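Local coordinates for formate dehydrogenase (Staphylococcus aureus, PDB 6TTB), which probably catalyses the oxidation of formate to carbon dioxide, with NAD as the hydride acceptor, at residues Ala117-Asp122 / Val136-Gly141; Val145-His150 / Gly197-Leu202; Ile243-Pro248 / Ser269-Thr274. All coordinates share one frame; numbering follows the deposited sequence.

Overall arrangement
The three contacts illustrate how a dinucleotide is held between two sheet domains. Contact 1 belongs to the five-stranded domain and meets the nicotinamide end of NAD; contacts 2 and 3, of the seven-stranded Rossmann domain, take up the diphosphate, a ribose and the carboxamide, and Val147 of contact 2 packs on the other side of the nicotinamide. Contact 1 lies across the cofactor cleft, its centre about 16 Å from that of contact 2 and about 20 Å from that of contact 3, with nearest atoms about 8 Å from contact 3. Contacts 2 and 3 have centres about 11 Å apart and touch directly, Ile199 CG2 packing 3.4 Å from His246 ND1. In sequence, strand 135-138 leads into helix 144-160.

Contact 1. Residues Ala117-Asp122 / Val136-Gly141; sequences AGVGSD and VVEVTG. With NAD (nicotinamide-adenine-dinucleotide), chain C.
The carboxylate of Glu138 has the backbone N of Gly120 above one of its faces, while the hydroxyl of Ser121 lies beyond its OE1 oxygen; Val119 CG1 sits on the same face as Gly120 N, 3.7 Å from OE2. The second flat group is the nicotinamide ring of NAD: Val119 sits to one side of the ring plane, above its C5N-C6N rim, with CG1 3.7 Å from C6N, and Val147 lies on the opposite side. This is the C-terminal end of a parallel sheet in the five-stranded domain of a D-2-hydroxyacid dehydrogenase-like enzyme: the loop after strand 113-116 bends over the end of the outer strand 135-138.

Glu138 reaches the loop because its CG is set between backbone N and carbonyl carbon (chi1 70°) and the chain then runs out extended. OE1 accepts from Ser121 OG at 2.6 Å and, weakly, from Gly120 N at 2.8 Å, although the positions of OE1 and OG are less certain than the rest. Ser121 OG also bonds to Thr116 OG1, which ties the loop back to its own strand. Salt-bridged to Arg276, Asp122 links the far end of the loop to the cofactor domain, whose Arg276 also bonds NAD.

On the cleft side Val119 CG2 rests 3.3 Å from Val139 O, and nearby Val139 N donates to Gly118 O at 2.8 Å with an N-H...O angle of 168°.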
loop_
_atom_site.group_PDB
_atom_site.type_symbol
_atom_site.label_atom_id
_atom_site.label_comp_id
_atom_site.label_asym_id
_atom_site.label_seq_id
_atom_site.Cartn_x
_atom_site.Cartn_y
_atom_site.Cartn_z
ATOM N N ALA A 117 20.495 -11.267 -14.135
ATOM C CA ALA A 117 19.508 -12.088 -13.457
ATOM C C ALA A 117 18.339 -11.223 -13.016
ATOM O O ALA A 117 18.208 -10.913 -11.865
ATOM C CB ALA A 117 20.108 -12.854 -12.281
ATOM N N GLY A 118 17.435 -10.972 -13.918
ATOM C CA GLY A 118 16.307 -10.132 -13.663
ATOM C C GLY A 118 16.055 -9.281 -14.897
ATOM O O GLY A 118 16.389 -9.709 -16.026
ATOM N N VAL A 119 15.575 -8.054 -14.657
ATOM C CA VAL A 119 15.444 -7.076 -15.699
ATOM C C VAL A 119 16.084 -5.739 -15.267
ATOM O O VAL A 119 15.743 -5.158 -14.234
ATOM C CB VAL A 119 13.953 -6.964 -16.068
ATOM C CG1 VAL A 119 13.611 -5.626 -16.696
ATOM C CG2 VAL A 119 13.597 -8.096 -17.019
ATOM N N GLY A 120 16.961 -5.211 -16.109
ATOM C CA GLY A 120 17.527 -3.904 -15.890
ATOM C C GLY A 120 19.041 -3.983 -15.933
ATOM O O GLY A 120 19.672 -4.520 -15.011
ATOM N N SER A 121 19.611 -3.469 -17.016
ATOM C CA SER A 121 21.002 -3.687 -17.313
ATOM C C SER A 121 21.757 -2.398 -17.229
ATOM O O SER A 121 22.767 -2.242 -17.886
ATOM C CB SER A 121 21.135 -4.270 -18.617
ATOM O OG SER A 121 20.458 -5.498 -18.567
ATOM N N ASP A 122 21.249 -1.455 -16.461
ATOM C CA ASP A 122 21.944 -0.181 -16.524
ATOM C C ASP A 122 23.256 -0.316 -15.773
ATOM O O ASP A 122 24.068 0.562 -15.891
ATOM C CB ASP A 122 21.063 1.070 -16.322
ATOM C CG ASP A 122 19.968 0.875 -15.257
ATOM O OD1 ASP A 122 19.127 -0.090 -15.416
ATOM O OD2 ASP A 122 19.997 1.616 -14.219
ATOM N N VAL A 136 24.590 -8.807 -24.126
ATOM C CA VAL A 136 23.947 -8.441 -22.877
ATOM C C VAL A 136 22.467 -8.816 -22.940
ATOM O O VAL A 136 21.724 -8.356 -23.843
ATOM C CB VAL A 136 24.098 -6.939 -22.626
ATOM C CG1 VAL A 136 23.228 -6.471 -21.491
ATOM C CG2 VAL A 136 25.568 -6.565 -22.403
ATOM N N VAL A 137 22.024 -9.614 -21.955
ATOM C CA VAL A 137 20.687 -10.162 -22.009
ATOM C C VAL A 137 20.155 -10.177 -20.608
ATOM O O VAL A 137 20.858 -10.577 -19.694
ATOM C CB VAL A 137 20.644 -11.581 -22.601
ATOM C CG1 VAL A 137 21.363 -11.617 -23.915
ATOM C CG2 VAL A 137 21.276 -12.567 -21.656
ATOM N N GLU A 138 18.879 -9.826 -20.481
ATOM C CA GLU A 138 18.172 -9.950 -19.242
ATOM C C GLU A 138 16.959 -10.844 -19.516
ATOM O O GLU A 138 16.765 -11.238 -20.651
ATOM C CB GLU A 138 17.886 -8.540 -18.672
ATOM C CG GLU A 138 16.834 -7.697 -19.438
ATOM C CD GLU A 138 16.859 -6.159 -19.194
ATOM O OE1 GLU A 138 17.902 -5.608 -18.755
ATOM O OE2 GLU A 138 15.881 -5.486 -19.552
ATOM N N VAL A 139 16.176 -11.163 -18.461
ATOM C CA VAL A 139 15.060 -12.110 -18.463
ATOM C C VAL A 139 13.723 -11.356 -18.597
ATOM O O VAL A 139 12.894 -11.269 -17.680
ATOM C CB VAL A 139 15.078 -12.900 -17.151
ATOM C CG1 VAL A 139 14.076 -14.049 -17.187
ATOM C CG2 VAL A 139 16.487 -13.387 -16.806
ATOM N N THR A 140 13.477 -10.838 -19.776
ATOM C CA THR A 140 12.269 -10.089 -20.000
ATOM C C THR A 140 11.086 -10.929 -19.524
ATOM O O THR A 140 11.035 -12.126 -19.745
ATOM C CB THR A 140 12.241 -9.585 -21.445
ATOM O OG1 THR A 140 13.580 -9.116 -21.691
ATOM C CG2 THR A 140 11.274 -8.451 -21.679
ATOM N N GLY A 141 10.166 -10.287 -18.811
ATOM C CA GLY A 141 8.872 -10.884 -18.558
ATOM C C GLY A 141 8.788 -11.442 -17.154
ATOM O O GLY A 141 7.763 -11.308 -16.505
HETATM P PA NAD C . 7.941 -2.056 -21.452
HETATM O O1A NAD C . 8.926 -1.933 -22.564
HETATM O O2A NAD C . 6.760 -3.006 -21.534
HETATM O O5B NAD C . 7.451 -0.596 -20.978
HETATM C C5B NAD C . 8.139 0.603 -21.390
HETATM C C4B NAD C . 7.200 1.404 -22.257
HETATM O O4B NAD C . 7.472 2.797 -22.012
HETATM C C3B NAD C . 7.339 1.170 -23.781
HETATM O O3B NAD C . 6.277 0.443 -24.400
HETATM C C2B NAD C . 7.489 2.568 -24.394
HETATM O O2B NAD C . 6.546 2.835 -25.411
HETATM C C1B NAD C . 7.383 3.533 -23.204
HETATM N N9A NAD C . 8.404 4.586 -23.229
HETATM C C8A NAD C . 9.538 4.622 -24.030
HETATM N N7A NAD C . 10.187 5.762 -23.966
HETATM C C5A NAD C . 9.394 6.572 -23.154
HETATM C C6A NAD C . 9.496 7.931 -22.739
HETATM N N6A NAD C . 10.428 8.773 -23.149
HETATM N N1A NAD C . 8.478 8.433 -21.995
HETATM C C2A NAD C . 7.496 7.601 -21.611
HETATM N N3A NAD C . 7.318 6.309 -21.900
HETATM C C4A NAD C . 8.296 5.846 -22.685
HETATM O O3 NAD C . 8.742 -2.437 -20.173
HETATM P PN NAD C . 8.059 -2.934 -18.860
HETATM O O1N NAD C . 8.189 -4.434 -18.865
HETATM O O2N NAD C . 6.693 -2.322 -18.743
HETATM O O5D NAD C . 9.054 -2.280 -17.761
HETATM C C5D NAD C . 8.726 -0.978 -17.188
HETATM C C4D NAD C . 9.943 -0.494 -16.480
HETATM O O4D NAD C . 9.954 -1.086 -15.159
HETATM C C3D NAD C . 11.252 -0.913 -17.192
HETATM O O3D NAD C . 11.948 0.190 -17.753
HETATM C C2D NAD C . 12.043 -1.679 -16.128
HETATM O O2D NAD C . 13.389 -1.264 -15.938
HETATM C C1D NAD C . 11.266 -1.493 -14.838
HETATM N N1N NAD C . 11.223 -2.773 -14.113
HETATM C C2N NAD C . 11.687 -2.831 -12.763
HETATM C C3N NAD C . 11.653 -4.048 -12.045
HETATM C C7N NAD C . 11.861 -4.059 -10.530
HETATM O O7N NAD C . 12.286 -5.085 -10.000
HETATM N N7N NAD C . 11.549 -2.959 -9.816
HETATM C C4N NAD C . 11.371 -5.255 -12.786
HETATM C C5N NAD C . 10.947 -5.180 -14.130
HETATM C C6N NAD C . 10.910 -3.931 -14.782
#

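Contact 2. Residues Val145-His150 / Gly197-Leu202; sequences VSVAEH and GRIGQL. With NAD (nicotinamide-adenine-dinucleotide), chain C.
Ala148 and Leu202 meet through their CB atoms, 3.8 Å apart, where the short helical segments 145-150 and 198-202 pack, their axes 8.7 Å apart at closest and crossing at -49°. Small Ala148 lets the second helix approach, and Ile199 and Leu202 lie on either side of it along that helix. Leu202, its CG beside the backbone N, sends CD1 past the alanine to the first turn of the other helix, 4.0 Å from Val145 N.

Ile199 divides its two branches between protein and cofactor. CG2 is anti to the backbone N and turns to helix 144-160, 4.1 Å from Val147 CG1 and near Ala148 N. CG1 lies beside the backbone N (chi1 -51°), and its extended continuation carries CD1 to O5D and C5D of NAD. Val147 splits in a comparable way: CG1 faces Ile199, while CG2 lies over the nicotinamide, 3.3 Å from C4N and on the face opposite Val119.

The second helix follows what appears to be the glycine-rich, phosphate-binding turn of a Rossmann fold, with Gly195, Gly197 and Gly200 matching GxGxxG. Gly197, at the N-cap, has no side chain to hold the diphosphate off. The first amides of the helix are left to grip it: Arg198 N donates to O2A at 2.6 Å and Ile199 N to O2N at 2.8 Å, both with N-H...O angles of 167°. The partial positive charge at the helix N-terminus probably helps to stabilise the negative diphosphate.

On its far side helix 144-160 enters the dimer interface, where Glu149 OE1 forms a salt bridge with Arg160 of the second subunit and Ser146 OG is hydrogen-bonded to the same arginine.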
loop_
_atom_site.group_PDB
_atom_site.type_symbol
_atom_site.label_atom_id
_atom_site.label_comp_id
_atom_site.label_asym_id
_atom_site.label_seq_id
_atom_site.Cartn_x
_atom_site.Cartn_y
_atom_site.Cartn_z
ATOM N N VAL A 145 4.638 -8.818 -13.281
ATOM C CA VAL A 145 3.432 -8.742 -12.451
ATOM C C VAL A 145 3.799 -8.269 -11.064
ATOM O O VAL A 145 3.064 -7.456 -10.443
ATOM C CB VAL A 145 2.728 -10.058 -12.311
ATOM C CG1 VAL A 145 1.649 -9.928 -11.265
ATOM C CG2 VAL A 145 2.165 -10.537 -13.623
ATOM N N SER A 146 4.893 -8.856 -10.561
ATOM C CA SER A 146 5.387 -8.502 -9.255
ATOM C C SER A 146 5.455 -7.005 -9.132
ATOM O O SER A 146 5.031 -6.450 -8.103
ATOM C CB SER A 146 6.725 -9.093 -9.007
ATOM O OG SER A 146 7.043 -9.054 -7.628
ATOM N N VAL A 147 6.057 -6.364 -10.147
ATOM C CA VAL A 147 6.330 -4.931 -10.074
ATOM C C VAL A 147 5.006 -4.171 -10.137
ATOM O O VAL A 147 4.790 -3.224 -9.368
ATOM C CB VAL A 147 7.367 -4.494 -11.138
ATOM C CG1 VAL A 147 7.592 -3.018 -11.183
ATOM C CG2 VAL A 147 8.692 -5.203 -10.923
ATOM N N ALA A 148 4.034 -4.685 -10.862
ATOM C CA ALA A 148 2.766 -3.978 -10.895
ATOM C C ALA A 148 2.171 -3.967 -9.519
ATOM O O ALA A 148 1.739 -2.895 -9.031
ATOM C CB ALA A 148 1.828 -4.610 -11.839
ATOM N N GLU A 149 2.142 -5.169 -8.887
ATOM C CA GLU A 149 1.604 -5.290 -7.535
ATOM C C GLU A 149 2.322 -4.267 -6.646
ATOM O O GLU A 149 1.711 -3.511 -5.883
ATOM C CB GLU A 149 1.840 -6.678 -6.966
ATOM C CG GLU A 149 1.175 -7.806 -7.696
ATOM C CD GLU A 149 1.377 -9.206 -7.069
ATOM O OE1 GLU A 149 2.071 -9.296 -6.062
ATOM O OE2 GLU A 149 0.769 -10.215 -7.577
ATOM N N HIS A 150 3.645 -4.245 -6.713
ATOM C CA HIS A 150 4.343 -3.356 -5.802
ATOM C C HIS A 150 3.879 -1.920 -6.032
ATOM O O HIS A 150 3.806 -1.126 -5.105
ATOM C CB HIS A 150 5.803 -3.442 -6.048
ATOM C CG HIS A 150 6.579 -3.168 -4.836
ATOM N ND1 HIS A 150 6.922 -4.181 -3.928
ATOM C CD2 HIS A 150 7.115 -2.018 -4.367
ATOM C CE1 HIS A 150 7.665 -3.652 -2.968
ATOM N NE2 HIS A 150 7.804 -2.325 -3.226
ATOM N N GLY A 197 3.631 0.222 -21.249
ATOM C CA GLY A 197 4.072 -1.050 -21.779
ATOM C C GLY A 197 3.429 -2.196 -21.024
ATOM O O GLY A 197 2.252 -2.088 -20.587
ATOM N N ARG A 198 4.223 -3.278 -20.842
ATOM C CA ARG A 198 3.760 -4.463 -20.135
ATOM C C ARG A 198 3.295 -4.054 -18.734
ATOM O O ARG A 198 2.116 -4.213 -18.402
ATOM C CB ARG A 198 4.818 -5.578 -20.218
ATOM N N ILE A 199 4.199 -3.430 -17.935
ATOM C CA ILE A 199 3.892 -3.162 -16.536
ATOM C C ILE A 199 2.902 -2.001 -16.443
ATOM O O ILE A 199 2.079 -1.898 -15.516
ATOM C CB ILE A 199 5.158 -2.882 -15.743
ATOM C CG1 ILE A 199 6.179 -3.960 -15.969
ATOM C CG2 ILE A 199 4.883 -2.732 -14.264
ATOM C CD1 ILE A 199 7.559 -3.591 -15.358
ATOM N N GLY A 200 3.003 -1.068 -17.349
ATOM C CA GLY A 200 2.033 0.003 -17.242
ATOM C C GLY A 200 0.607 -0.532 -17.311
ATOM O O GLY A 200 -0.303 -0.018 -16.608
ATOM N N GLN A 201 0.430 -1.511 -18.244
ATOM C CA GLN A 201 -0.853 -2.117 -18.570
ATOM C C GLN A 201 -1.333 -3.065 -17.453
ATOM O O GLN A 201 -2.533 -3.115 -17.132
ATOM C CB GLN A 201 -0.726 -2.773 -19.905
ATOM C CG GLN A 201 -1.091 -1.804 -21.026
ATOM C CD GLN A 201 -0.747 -2.373 -22.381
ATOM O OE1 GLN A 201 -1.052 -3.538 -22.666
ATOM N NE2 GLN A 201 0.071 -1.645 -23.130
ATOM N N LEU A 202 -0.381 -3.776 -16.844
ATOM C CA LEU A 202 -0.704 -4.663 -15.751
ATOM C C LEU A 202 -1.226 -3.810 -14.597
ATOM O O LEU A 202 -2.118 -4.212 -13.837
ATOM C CB LEU A 202 0.541 -5.450 -15.337
ATOM C CG LEU A 202 0.926 -6.596 -16.272
ATOM C CD1 LEU A 202 2.404 -7.043 -16.042
ATOM C CD2 LEU A 202 0.005 -7.734 -16.073
HETATM P PA NAD C . 7.941 -2.056 -21.452
HETATM O O1A NAD C . 8.926 -1.933 -22.564
HETATM O O2A NAD C . 6.760 -3.006 -21.534
HETATM O O5B NAD C . 7.451 -0.596 -20.978
HETATM C C5B NAD C . 8.139 0.603 -21.390
HETATM C C4B NAD C . 7.200 1.404 -22.257
HETATM O O4B NAD C . 7.472 2.797 -22.012
HETATM C C3B NAD C . 7.339 1.170 -23.781
HETATM O O3B NAD C . 6.277 0.443 -24.400
HETATM C C2B NAD C . 7.489 2.568 -24.394
HETATM O O2B NAD C . 6.546 2.835 -25.411
HETATM C C1B NAD C . 7.383 3.533 -23.204
HETATM N N9A NAD C . 8.404 4.586 -23.229
HETATM C C8A NAD C . 9.538 4.622 -24.030
HETATM N N7A NAD C . 10.187 5.762 -23.966
HETATM C C5A NAD C . 9.394 6.572 -23.154
HETATM C C6A NAD C . 9.496 7.931 -22.739
HETATM N N6A NAD C . 10.428 8.773 -23.149
HETATM N N1A NAD C . 8.478 8.433 -21.995
HETATM C C2A NAD C . 7.496 7.601 -21.611
HETATM N N3A NAD C . 7.318 6.309 -21.900
HETATM C C4A NAD C . 8.296 5.846 -22.685
HETATM O O3 NAD C . 8.742 -2.437 -20.173
HETATM P PN NAD C . 8.059 -2.934 -18.860
HETATM O O1N NAD C . 8.189 -4.434 -18.865
HETATM O O2N NAD C . 6.693 -2.322 -18.743
HETATM O O5D NAD C . 9.054 -2.280 -17.761
HETATM C C5D NAD C . 8.726 -0.978 -17.188
HETATM C C4D NAD C . 9.943 -0.494 -16.480
HETATM O O4D NAD C . 9.954 -1.086 -15.159
HETATM C C3D NAD C . 11.252 -0.913 -17.192
HETATM O O3D NAD C . 11.948 0.190 -17.753
HETATM C C2D NAD C . 12.043 -1.679 -16.128
HETATM O O2D NAD C . 13.389 -1.264 -15.938
HETATM C C1D NAD C . 11.266 -1.493 -14.838
HETATM N N1N NAD C . 11.223 -2.773 -14.113
HETATM C C2N NAD C . 11.687 -2.831 -12.763
HETATM C C3N NAD C . 11.653 -4.048 -12.045
HETATM C C7N NAD C . 11.861 -4.059 -10.530
HETATM O O7N NAD C . 12.286 -5.085 -10.000
HETATM N N7N NAD C . 11.549 -2.959 -9.816
HETATM C C4N NAD C . 11.371 -5.255 -12.786
HETATM C C5N NAD C . 10.947 -5.180 -14.130
HETATM C C6N NAD C . 10.910 -3.931 -14.782
#

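Contact 3. Residues Ile243-Pro248 / Ser269-Thr274; sequences ITIHAP and SYLVNT. With NAD (nicotinamide-adenine-dinucleotide), chain C.
Thr244 and Val272 lie side by side and point the same way from adjoining parallel strands, with Thr244 OG1 3.6 Å from Val272 CG1. On the other face of the sheet Ile243 and Leu271 cross obliquely, CG2 of the isoleucine 4.0 Å from CD1 of the leucine. Ile245 likewise runs aslant to Asn273, laying CG1 3.8 Å from its CB. Backbone bonds from Ile243 N to Tyr270 O, Val272 N to Ile243 O and Ile245 N to Val272 O fix this register.

Past the strand the His246 ring slants against Thr274, CE1 3.5 Å from OG1. Thr244 helps to set the ring: its OG1, anti to the backbone N (chi1 180°), is hydrogen-bonded to His246 NE2 at 2.7 Å. ND1 meets a water that donates to O4D of NAD, and Thr274 O accepts the carboxamide N7N at 3.3 Å.

The pair belongs to a beta-alpha-beta crossover through helix 259-264 in the Rossmann sheet. Strand 190-194 flanks it beside 242-245 and strand 294-299 beside 269-273, while helix 144-160 covers the face bearing Thr244 and Val272, touching them with Ala151 and Leu158.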
loop_
_atom_site.group_PDB
_atom_site.type_symbol
_atom_site.label_atom_id
_atom_site.label_comp_id
_atom_site.label_asym_id
_atom_site.label_seq_id
_atom_site.Cartn_x
_atom_site.Cartn_y
_atom_site.Cartn_z
ATOM N N ILE A 243 1.155 9.741 -9.889
ATOM C CA ILE A 243 1.745 9.205 -11.095
ATOM C C ILE A 243 2.619 8.020 -10.740
ATOM O O ILE A 243 3.417 8.055 -9.778
ATOM C CB ILE A 243 2.591 10.292 -11.779
ATOM C CG1 ILE A 243 1.720 11.387 -12.408
ATOM C CG2 ILE A 243 3.515 9.689 -12.811
ATOM C CD1 ILE A 243 2.452 12.685 -12.738
ATOM N N THR A 244 2.532 6.985 -11.557
ATOM C CA THR A 244 3.408 5.851 -11.401
ATOM C C THR A 244 4.169 5.688 -12.697
ATOM O O THR A 244 3.582 5.837 -13.783
ATOM C CB THR A 244 2.620 4.606 -10.926
ATOM O OG1 THR A 244 3.469 3.479 -10.774
ATOM C CG2 THR A 244 1.493 4.176 -11.823
ATOM N N ILE A 245 5.452 5.332 -12.568
ATOM C CA ILE A 245 6.419 5.315 -13.668
ATOM C C ILE A 245 6.646 3.889 -14.104
ATOM O O ILE A 245 7.021 3.037 -13.283
ATOM C CB ILE A 245 7.747 5.889 -13.175
ATOM C CG1 ILE A 245 7.549 7.208 -12.420
ATOM C CG2 ILE A 245 8.774 5.939 -14.269
ATOM C CD1 ILE A 245 7.755 8.463 -13.171
ATOM N N HIS A 246 6.492 3.646 -15.388
ATOM C CA HIS A 246 6.749 2.314 -15.938
ATOM C C HIS A 246 7.485 2.445 -17.241
ATOM O O HIS A 246 7.164 1.751 -18.197
ATOM C CB HIS A 246 5.448 1.446 -16.030
ATOM C CG HIS A 246 4.800 1.333 -14.689
ATOM N ND1 HIS A 246 5.366 0.572 -13.683
ATOM C CD2 HIS A 246 3.851 2.125 -14.087
ATOM C CE1 HIS A 246 4.664 0.738 -12.585
ATOM N NE2 HIS A 246 3.730 1.709 -12.810
ATOM N N ALA A 247 8.426 3.392 -17.268
ATOM C CA ALA A 247 9.189 3.725 -18.458
ATOM C C ALA A 247 10.622 3.219 -18.284
ATOM O O ALA A 247 11.137 3.162 -17.160
ATOM C CB ALA A 247 9.160 5.225 -18.648
ATOM N N PRO A 248 11.335 2.845 -19.379
ATOM C CA PRO A 248 12.720 2.355 -19.262
ATOM C C PRO A 248 13.619 3.549 -18.976
ATOM O O PRO A 248 13.150 4.680 -18.941
ATOM C CB PRO A 248 13.014 1.685 -20.627
ATOM C CG PRO A 248 11.643 1.528 -21.266
ATOM C CD PRO A 248 10.829 2.724 -20.751
ATOM N N SER A 269 0.408 16.136 -4.818
ATOM C CA SER A 269 0.209 14.880 -5.539
ATOM C C SER A 269 1.166 13.833 -4.992
ATOM O O SER A 269 1.907 14.102 -4.032
ATOM C CB SER A 269 0.347 15.066 -7.002
ATOM O OG SER A 269 1.445 15.885 -7.269
ATOM N N TYR A 270 1.144 12.632 -5.593
ATOM C CA TYR A 270 2.042 11.563 -5.150
ATOM C C TYR A 270 2.754 10.973 -6.365
ATOM O O TYR A 270 2.200 10.953 -7.456
ATOM C CB TYR A 270 1.266 10.419 -4.472
ATOM C CG TYR A 270 0.407 10.815 -3.315
ATOM C CD1 TYR A 270 -0.827 11.457 -3.493
ATOM C CD2 TYR A 270 0.802 10.509 -2.026
ATOM C CE1 TYR A 270 -1.632 11.794 -2.415
ATOM C CE2 TYR A 270 -0.001 10.831 -0.939
ATOM C CZ TYR A 270 -1.213 11.489 -1.131
ATOM O OH TYR A 270 -1.951 11.808 -0.018
ATOM N N LEU A 271 3.906 10.326 -6.102
ATOM C CA LEU A 271 4.751 9.829 -7.158
ATOM C C LEU A 271 5.232 8.470 -6.760
ATOM O O LEU A 271 5.777 8.319 -5.652
ATOM C CB LEU A 271 5.978 10.766 -7.337
ATOM C CG LEU A 271 6.900 10.460 -8.536
ATOM C CD1 LEU A 271 6.139 10.396 -9.858
ATOM C CD2 LEU A 271 7.978 11.434 -8.625
ATOM N N VAL A 272 5.130 7.527 -7.724
ATOM C CA VAL A 272 5.557 6.173 -7.469
ATOM C C VAL A 272 6.416 5.759 -8.625
ATOM O O VAL A 272 6.052 5.933 -9.777
ATOM C CB VAL A 272 4.398 5.192 -7.261
ATOM C CG1 VAL A 272 4.824 3.744 -7.450
ATOM C CG2 VAL A 272 3.853 5.341 -5.890
ATOM N N ASN A 273 7.579 5.243 -8.276
ATOM C CA ASN A 273 8.554 4.908 -9.258
ATOM C C ASN A 273 9.215 3.608 -8.834
ATOM O O ASN A 273 10.065 3.600 -7.956
ATOM C CB ASN A 273 9.546 6.017 -9.440
ATOM C CG ASN A 273 10.719 5.568 -10.276
ATOM O OD1 ASN A 273 10.594 4.594 -11.050
ATOM N ND2 ASN A 273 11.863 6.284 -10.152
ATOM N N THR A 274 8.770 2.534 -9.469
ATOM C CA THR A 274 9.385 1.263 -9.386
ATOM C C THR A 274 10.003 0.879 -10.754
ATOM O O THR A 274 10.063 -0.337 -11.106
ATOM C CB THR A 274 8.263 0.273 -9.208
ATOM O OG1 THR A 274 7.301 0.574 -10.252
ATOM C CG2 THR A 274 7.688 0.346 -7.817
HETATM P PA NAD C . 7.941 -2.056 -21.452
HETATM O O1A NAD C . 8.926 -1.933 -22.564
HETATM O O2A NAD C . 6.760 -3.006 -21.534
HETATM O O5B NAD C . 7.451 -0.596 -20.978
HETATM C C5B NAD C . 8.139 0.603 -21.390
HETATM C C4B NAD C . 7.200 1.404 -22.257
HETATM O O4B NAD C . 7.472 2.797 -22.012
HETATM C C3B NAD C . 7.339 1.170 -23.781
HETATM O O3B NAD C . 6.277 0.443 -24.400
HETATM C C2B NAD C . 7.489 2.568 -24.394
HETATM O O2B NAD C . 6.546 2.835 -25.411
HETATM C C1B NAD C . 7.383 3.533 -23.204
HETATM N N9A NAD C . 8.404 4.586 -23.229
HETATM C C8A NAD C . 9.538 4.622 -24.030
HETATM N N7A NAD C . 10.187 5.762 -23.966
HETATM C C5A NAD C . 9.394 6.572 -23.154
HETATM C C6A NAD C . 9.496 7.931 -22.739
HETATM N N6A NAD C . 10.428 8.773 -23.149
HETATM N N1A NAD C . 8.478 8.433 -21.995
HETATM C C2A NAD C . 7.496 7.601 -21.611
HETATM N N3A NAD C . 7.318 6.309 -21.900
HETATM C C4A NAD C . 8.296 5.846 -22.685
HETATM O O3 NAD C . 8.742 -2.437 -20.173
HETATM P PN NAD C . 8.059 -2.934 -18.860
HETATM O O1N NAD C . 8.189 -4.434 -18.865
HETATM O O2N NAD C . 6.693 -2.322 -18.743
HETATM O O5D NAD C . 9.054 -2.280 -17.761
HETATM C C5D NAD C . 8.726 -0.978 -17.188
HETATM C C4D NAD C . 9.943 -0.494 -16.480
HETATM O O4D NAD C . 9.954 -1.086 -15.159
HETATM C C3D NAD C . 11.252 -0.913 -17.192
HETATM O O3D NAD C . 11.948 0.190 -17.753
HETATM C C2D NAD C . 12.043 -1.679 -16.128
HETATM O O2D NAD C . 13.389 -1.264 -15.938
HETATM C C1D NAD C . 11.266 -1.493 -14.838
HETATM N N1N NAD C . 11.223 -2.773 -14.113
HETATM C C2N NAD C . 11.687 -2.831 -12.763
HETATM C C3N NAD C . 11.653 -4.048 -12.045
HETATM C C7N NAD C . 11.861 -4.059 -10.530
HETATM O O7N NAD C . 12.286 -5.085 -10.000
HETATM N N7N NAD C . 11.549 -2.959 -9.816
HETATM C C4N NAD C . 11.371 -5.255 -12.786
HETATM C C5N NAD C . 10.947 -5.180 -14.130
HETATM C C6N NAD C . 10.910 -3.931 -14.782
HETATM O O HOH W 1 8.070 -0.395 -13.317
#